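Cytochrome C-type biogenesis protein ccmF (Thermus thermophilus, PDB 6ZMQ) is a heme-binding membrane protein of cytochrome c maturation, a heme lyase whose family probably also takes part in moving heme across the membrane. Local coordinates at residues A[121-124]-A[125-129]; A[143-146]-A[147-150]. One frame throughout, in Å; residues are numbered along the deposited sequence.

Interaction 1 (A[121-124]-A[125-129]). With PTY (phosphatidylethanolamine), chain F.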
loop_
_atom_site.group_PDB
_atom_site.type_symbol
_atom_site.label_atom_id
_atom_site.label_comp_id
_atom_site.label_asym_id
_atom_site.label_seq_id
_atom_site.Cartn_x
_atom_site.Cartn_y
_atom_site.Cartn_z
ATOM N N GLN A 121 -10.796 -1.096 11.847
ATOM C CA GLN A 121 -10.141 -1.365 13.125
ATOM C C GLN A 121 -11.013 -2.216 14.042
ATOM O O GLN A 121 -10.532 -3.196 14.629
ATOM C CB GLN A 121 -9.791 -0.053 13.824
ATOM C CG GLN A 121 -8.316 0.252 13.853
ATOM C CD GLN A 121 -7.569 -0.613 14.835
ATOM O OE1 GLN A 121 -8.138 -1.161 15.784
ATOM N NE2 GLN A 121 -6.271 -0.717 14.634
ATOM N N THR A 122 -12.298 -1.852 14.173
ATOM C CA THR A 122 -13.200 -2.602 15.044
ATOM C C THR A 122 -13.471 -4.005 14.509
ATOM O O THR A 122 -13.617 -4.952 15.295
ATOM C CB THR A 122 -14.520 -1.859 15.235
ATOM O OG1 THR A 122 -15.080 -1.524 13.964
ATOM C CG2 THR A 122 -14.380 -0.610 16.114
ATOM N N LEU A 123 -13.542 -4.154 13.178
ATOM C CA LEU A 123 -13.730 -5.475 12.577
ATOM C C LEU A 123 -12.522 -6.371 12.827
ATOM O O LEU A 123 -12.672 -7.547 13.183
ATOM C CB LEU A 123 -14.001 -5.353 11.073
ATOM C CG LEU A 123 -13.729 -6.601 10.206
ATOM C CD1 LEU A 123 -14.858 -7.628 10.325
ATOM C CD2 LEU A 123 -13.465 -6.255 8.745
ATOM N N TYR A 124 -11.309 -5.820 12.669
ATOM C CA TYR A 124 -10.103 -6.616 12.877
ATOM C C TYR A 124 -9.907 -6.955 14.354
ATOM O O TYR A 124 -9.433 -8.051 14.691
ATOM C CB TYR A 124 -8.896 -5.867 12.314
ATOM C CG TYR A 124 -8.575 -6.235 10.877
ATOM C CD1 TYR A 124 -9.542 -6.107 9.875
ATOM C CD2 TYR A 124 -7.305 -6.683 10.511
ATOM C CE1 TYR A 124 -9.255 -6.419 8.553
ATOM C CE2 TYR A 124 -7.017 -7.014 9.183
ATOM C CZ TYR A 124 -7.994 -6.866 8.216
ATOM O OH TYR A 124 -7.730 -7.182 6.902
ATOM N N THR A 125 -10.320 -6.046 15.248
ATOM C CA THR A 125 -10.273 -6.333 16.679
ATOM C C THR A 125 -11.309 -7.393 17.053
ATOM O O THR A 125 -11.064 -8.233 17.926
ATOM C CB THR A 125 -10.494 -5.043 17.473
ATOM O OG1 THR A 125 -9.594 -4.037 17.001
ATOM C CG2 THR A 125 -10.226 -5.246 18.966
ATOM N N LEU A 126 -12.456 -7.395 16.361
ATOM C CA LEU A 126 -13.458 -8.447 16.546
ATOM C C LEU A 126 -12.953 -9.810 16.071
ATOM O O LEU A 126 -13.164 -10.826 16.748
ATOM C CB LEU A 126 -14.749 -8.087 15.803
ATOM C CG LEU A 126 -15.915 -9.080 15.964
ATOM C CD1 LEU A 126 -16.250 -9.322 17.437
ATOM C CD2 LEU A 126 -17.163 -8.701 15.158
ATOM N N LEU A 127 -12.302 -9.853 14.904
ATOM C CA LEU A 127 -11.767 -11.099 14.357
ATOM C C LEU A 127 -10.545 -11.603 15.111
ATOM O O LEU A 127 -10.233 -12.798 15.024
ATOM C CB LEU A 127 -11.403 -10.917 12.880
ATOM C CG LEU A 127 -12.567 -10.619 11.929
ATOM C CD1 LEU A 127 -12.096 -10.358 10.496
ATOM C CD2 LEU A 127 -13.618 -11.725 11.983
ATOM N N ALA A 128 -9.858 -10.733 15.852
ATOM C CA ALA A 128 -8.799 -11.169 16.745
ATOM C C ALA A 128 -9.285 -11.403 18.165
ATOM O O ALA A 128 -8.518 -11.914 18.988
ATOM C CB ALA A 128 -7.656 -10.140 16.773
ATOM N N SER A 129 -10.529 -11.032 18.472
ATOM C CA SER A 129 -11.042 -11.163 19.830
ATOM C C SER A 129 -11.357 -12.601 20.215
ATOM O O SER A 129 -11.328 -12.923 21.407
ATOM C CB SER A 129 -12.288 -10.321 20.003
ATOM O OG SER A 129 -13.440 -11.137 19.901
HETATM C C1 PTY F . -6.884 -13.504 9.805
HETATM C C2 PTY F . -1.708 -18.005 12.856
HETATM C C3 PTY F . -3.225 -18.119 13.012
HETATM O O4 PTY F . -7.664 -12.385 9.497
HETATM C C5 PTY F . -7.028 -15.950 10.440
HETATM C C6 PTY F . -7.811 -14.691 10.041
HETATM O O7 PTY F . -8.478 -14.933 8.831
HETATM C C8 PTY F . -9.867 -15.130 8.877
HETATM O O10 PTY F . -10.348 -15.850 9.687
HETATM C C11 PTY F . -10.764 -14.416 7.860
HETATM C C12 PTY F . -12.234 -14.557 8.260
HETATM C C13 PTY F . -13.165 -13.824 7.289
HETATM C C14 PTY F . -13.056 -14.419 5.883
HETATM C C15 PTY F . -14.243 -13.981 5.023
HETATM C C16 PTY F . -13.818 -14.030 3.555
HETATM C C17 PTY F . -14.625 -13.036 2.715
HETATM C C18 PTY F . -13.813 -11.821 2.235
HETATM C C19 PTY F . -12.345 -12.127 1.923
HETATM C C20 PTY F . -11.882 -11.381 0.667
HETATM C C21 PTY F . -11.792 -9.871 0.908
HETATM C C22 PTY F . -11.324 -9.183 -0.380
HETATM C C23 PTY F . -10.619 -7.852 -0.102
HETATM C C24 PTY F . -11.529 -6.690 -0.522
HETATM C C25 PTY F . -10.747 -5.671 -1.357
HETATM C C26 PTY F . -11.697 -4.650 -1.986
HETATM C C27 PTY F . -11.071 -4.078 -3.257
HETATM C C28 PTY F . -12.191 -3.660 -4.207
HETATM C C29 PTY F . -11.760 -3.863 -5.656
HETATM C C30 PTY F . -7.102 -11.490 8.579
HETATM C C31 PTY F . -7.954 -10.373 7.970
HETATM O O30 PTY F . -5.957 -11.583 8.280
HETATM C C32 PTY F . -9.225 -10.874 7.284
HETATM C C33 PTY F . -9.870 -9.700 6.544
HETATM C C34 PTY F . -10.284 -10.121 5.133
HETATM C C35 PTY F . -10.186 -8.905 4.213
HETATM C C36 PTY F . -11.240 -7.875 4.627
HETATM C C37 PTY F . -11.716 -7.076 3.408
HETATM C C38 PTY F . -12.783 -6.048 3.802
HETATM C C39 PTY F . -13.205 -5.184 2.613
HETATM C C40 PTY F . -14.701 -4.883 2.697
HETATM C C41 PTY F . -15.179 -4.169 1.434
HETATM C C42 PTY F . -15.610 -5.215 0.408
HETATM C C43 PTY F . -17.103 -5.052 0.135
HETATM C C44 PTY F . -17.389 -5.598 -1.261
HETATM P P1 PTY F . -5.517 -17.049 12.295
HETATM O O11 PTY F . -3.880 -17.211 12.166
HETATM O O12 PTY F . -5.865 -16.906 13.758
HETATM O O13 PTY F . -6.173 -18.314 11.793
HETATM O O14 PTY F . -6.056 -15.734 11.435
HETATM N N1 PTY F . -1.077 -19.144 13.500
#

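Interaction 2 (A[143-146]-A[147-150]). With PTY (phosphatidylethanolamine), chain E.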
loop_
_atom_site.group_PDB
_atom_site.type_symbol
_atom_site.label_atom_id
_atom_site.label_comp_id
_atom_site.label_asym_id
_atom_site.label_seq_id
_atom_site.Cartn_x
_atom_site.Cartn_y
_atom_site.Cartn_z
ATOM N N ALA A 143 -6.201 -4.043 25.520
ATOM C CA ALA A 143 -5.918 -2.684 25.995
ATOM C C ALA A 143 -5.383 -1.776 24.885
ATOM O O ALA A 143 -5.912 -0.677 24.663
ATOM C CB ALA A 143 -4.933 -2.734 27.155
ATOM N N VAL A 144 -4.396 -2.256 24.116
ATOM C CA VAL A 144 -3.824 -1.389 23.078
ATOM C C VAL A 144 -4.767 -1.268 21.862
ATOM O O VAL A 144 -4.889 -0.182 21.267
ATOM C CB VAL A 144 -2.405 -1.867 22.701
ATOM C CG1 VAL A 144 -2.415 -3.303 22.394
ATOM C CG2 VAL A 144 -1.781 -1.065 21.544
ATOM N N LEU A 145 -5.499 -2.343 21.507
ATOM C CA LEU A 145 -6.415 -2.253 20.365
ATOM C C LEU A 145 -7.644 -1.391 20.677
ATOM O O LEU A 145 -8.078 -0.589 19.830
ATOM C CB LEU A 145 -6.815 -3.656 19.895
ATOM C CG LEU A 145 -5.776 -4.548 19.203
ATOM C CD1 LEU A 145 -6.450 -5.792 18.662
ATOM C CD2 LEU A 145 -5.115 -3.776 18.072
ATOM N N PHE A 146 -8.175 -1.485 21.906
ATOM C CA PHE A 146 -9.224 -0.577 22.348
ATOM C C PHE A 146 -8.709 0.853 22.483
ATOM O O PHE A 146 -9.482 1.792 22.315
ATOM C CB PHE A 146 -9.812 -1.027 23.688
ATOM C CG PHE A 146 -10.897 -2.075 23.569
ATOM C CD1 PHE A 146 -12.049 -1.808 22.862
ATOM C CD2 PHE A 146 -10.819 -3.280 24.259
ATOM C CE1 PHE A 146 -13.065 -2.739 22.773
ATOM C CE2 PHE A 146 -11.826 -4.226 24.176
ATOM C CZ PHE A 146 -12.960 -3.948 23.434
ATOM N N GLY A 147 -7.413 1.032 22.763
ATOM C CA GLY A 147 -6.822 2.365 22.733
ATOM C C GLY A 147 -6.807 2.992 21.352
ATOM O O GLY A 147 -7.054 4.193 21.203
ATOM N N ILE A 148 -6.476 2.190 20.329
ATOM C CA ILE A 148 -6.475 2.681 18.943
ATOM C C ILE A 148 -7.890 3.068 18.518
ATOM O O ILE A 148 -8.113 4.119 17.894
ATOM C CB ILE A 148 -5.876 1.625 17.994
ATOM C CG1 ILE A 148 -4.395 1.392 18.284
ATOM C CG2 ILE A 148 -5.996 2.046 16.536
ATOM C CD1 ILE A 148 -3.847 0.168 17.574
ATOM N N GLN A 149 -8.866 2.225 18.883
ATOM C CA GLN A 149 -10.277 2.525 18.627
ATOM C C GLN A 149 -10.726 3.787 19.356
ATOM O O GLN A 149 -11.493 4.589 18.806
ATOM C CB GLN A 149 -11.155 1.352 19.066
ATOM C CG GLN A 149 -10.958 0.047 18.330
ATOM C CD GLN A 149 -11.938 -1.012 18.799
ATOM O OE1 GLN A 149 -11.743 -2.190 18.560
ATOM N NE2 GLN A 149 -12.993 -0.586 19.482
ATOM N N VAL A 150 -10.260 3.969 20.599
ATOM C CA VAL A 150 -10.584 5.162 21.380
ATOM C C VAL A 150 -9.976 6.407 20.745
ATOM O O VAL A 150 -10.623 7.459 20.706
ATOM C CB VAL A 150 -10.162 4.959 22.853
ATOM C CG1 VAL A 150 -9.867 6.261 23.587
ATOM C CG2 VAL A 150 -11.264 4.266 23.573
HETATM C C1 PTY E . -6.258 21.251 19.900
HETATM C C2 PTY E . -4.745 27.924 17.799
HETATM C C3 PTY E . -4.153 26.600 17.314
HETATM O O4 PTY E . -7.375 20.732 19.238
HETATM C C5 PTY E . -4.625 21.697 18.019
HETATM C C6 PTY E . -4.935 20.828 19.253
HETATM O O7 PTY E . -4.919 19.444 18.946
HETATM C C8 PTY E . -4.279 18.603 19.891
HETATM O O10 PTY E . -3.882 19.064 20.907
HETATM C C11 PTY E . -4.076 17.096 19.636
HETATM C C12 PTY E . -3.531 16.345 20.872
HETATM C C13 PTY E . -2.787 15.040 20.512
HETATM C C14 PTY E . -3.133 13.852 21.425
HETATM C C15 PTY E . -3.058 12.509 20.680
HETATM C C16 PTY E . -2.668 11.329 21.588
HETATM C C17 PTY E . -3.761 10.246 21.573
HETATM C C18 PTY E . -3.220 8.831 21.826
HETATM C C19 PTY E . -4.378 7.842 22.018
HETATM C C20 PTY E . -3.875 6.519 22.612
HETATM C C21 PTY E . -5.006 5.774 23.329
HETATM C C22 PTY E . -4.504 5.133 24.630
HETATM C C23 PTY E . -3.828 3.785 24.351
HETATM C C24 PTY E . -3.460 3.086 25.666
HETATM C C25 PTY E . -2.986 1.649 25.433
HETATM C C26 PTY E . -1.543 1.487 25.917
HETATM C C27 PTY E . -1.334 0.110 26.545
HETATM C C28 PTY E . 0.161 -0.196 26.546
HETATM C C29 PTY E . 0.510 -1.215 27.626
HETATM C C30 PTY E . -8.484 20.604 20.086
HETATM C C31 PTY E . -8.590 19.389 21.009
HETATM O O30 PTY E . -9.326 21.439 20.103
HETATM C C32 PTY E . -8.392 18.113 20.189
HETATM C C33 PTY E . -8.230 16.887 21.091
HETATM C C34 PTY E . -8.278 15.616 20.238
HETATM C C35 PTY E . -8.042 14.384 21.115
HETATM C C36 PTY E . -8.721 13.150 20.518
HETATM C C37 PTY E . -9.089 12.177 21.640
HETATM C C38 PTY E . -8.362 10.848 21.429
HETATM C C39 PTY E . -8.543 9.925 22.636
HETATM C C40 PTY E . -7.246 9.882 23.444
HETATM C C41 PTY E . -7.263 8.735 24.457
HETATM C C42 PTY E . -7.807 9.232 25.796
HETATM C C43 PTY E . -7.316 8.316 26.914
HETATM C C44 PTY E . -8.470 7.417 27.346
HETATM P P1 PTY E . -4.707 24.329 18.497
HETATM O O11 PTY E . -5.090 25.571 17.479
HETATM O O12 PTY E . -3.205 24.231 18.618
HETATM O O13 PTY E . -5.271 24.660 19.857
HETATM O O14 PTY E . -5.363 22.897 17.985
HETATM N N1 PTY E . -3.900 28.474 18.844
#

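Interaction 1 (A[121-124]-A[125-129])
Thr125 turns its hydroxyl back onto the preceding helical turn, where OG1 gives a hydrogen bond of 2.7 Å to Gln121 O. The same carbonyl oxygen accepts Thr125 N at 2.9 Å, and the two donors arrive from opposite faces of the carbonyl plane, the hydroxyl well above it. What brings OG1 there is a first torsion of -52°, which sets it beside its own backbone N and anti to the carbonyl carbon. On another flank Leu123 and Leu127 pack obliquely, CD1 of Leu123 lying 3.9 Å from CD1 of Leu127, while Leu123 O accepts Leu127 N. The Tyr124 side chain touches the lipid: its OH lies 3.3 Å from C33 of the phosphatidylethanolamine, and its CZ is 3.5 Å from C31 of the same chain. Cutting this tyrosine back to an alanine would probably leave that acyl chain without its aromatic neighbour and open a gap beside it. Further out, Tyr124 rests on Leu195 and Val198 of helix 185-213, and Thr122 OG1 bonds to Leu119 O and Gly118 O. Bonding to the carbonyl four residues earlier is a familiar way for a helical threonine to satisfy its hydroxyl, here on helix 110-129, packed between neighbouring helices.

Interaction 2 (A[143-146]-A[147-150])
Gly147 lies against Ala143 and Val144 in helix 135-157, a predicted transmembrane helix whose i to i+4 backbone bonds run on through these two turns while one flank receives the two tails of a phosphatidylethanolamine. Gly147 N hydrogen-bonds to Ala143 O, and the bare backbone lets the lipid come close: Gly147 O is 3.3 Å from C21 of one tail. Ile148 comes next, its N hydrogen-bonded to Val144 O. Its first torsion of -66° places CG1 beside the backbone N and 3.4 Å from Val144 O, and CD1 ends 4.2 Å from Leu145 CD2, the two side chains lying side by side and pointing the same way. Gln149 N-H donates to Leu145 O along a nearly straight bond (166°), with CG 3.3 Å from that oxygen. Beyond CG its chain is extended and runs alongside Phe146, the ring and amide planes 64° apart, so that NE2 packs 3.7 Å from Phe146 CD1. Outside these residues, NE2 has a weak hydrogen bond with Ser35. Val150 comes last, its N hydrogen-bonded to Phe146 O; one methyl, CG2, lies against that oxygen, and the other, CG1, meets C41 of the second lipid tail at 3.7 Å.

Interactions 1 and 2 show how consecutive membrane helices can share one interface while each faces its own lipid. Helix 110-129 carries the first and helix 135-157 the second, and they meet directly: Gln149 OE1 lies 3.2 Å from Thr125 OG1 in a weak hydrogen bond, and Leu145 CD1 packs on Thr125 CG2. Both are mainly buried, interaction 2 throughout, whereas interaction 1 keeps partly exposed leucines. Their chemistry differs too. Residues 121-129 add a side-chain hydroxyl to the backbone bonds and offer a tyrosine to their lipid; in residues 143-150 the hydrogen bonds between the halves are all backbone ones, supplemented by side-chain packing, and glycine, alanine and valine meet the lipid.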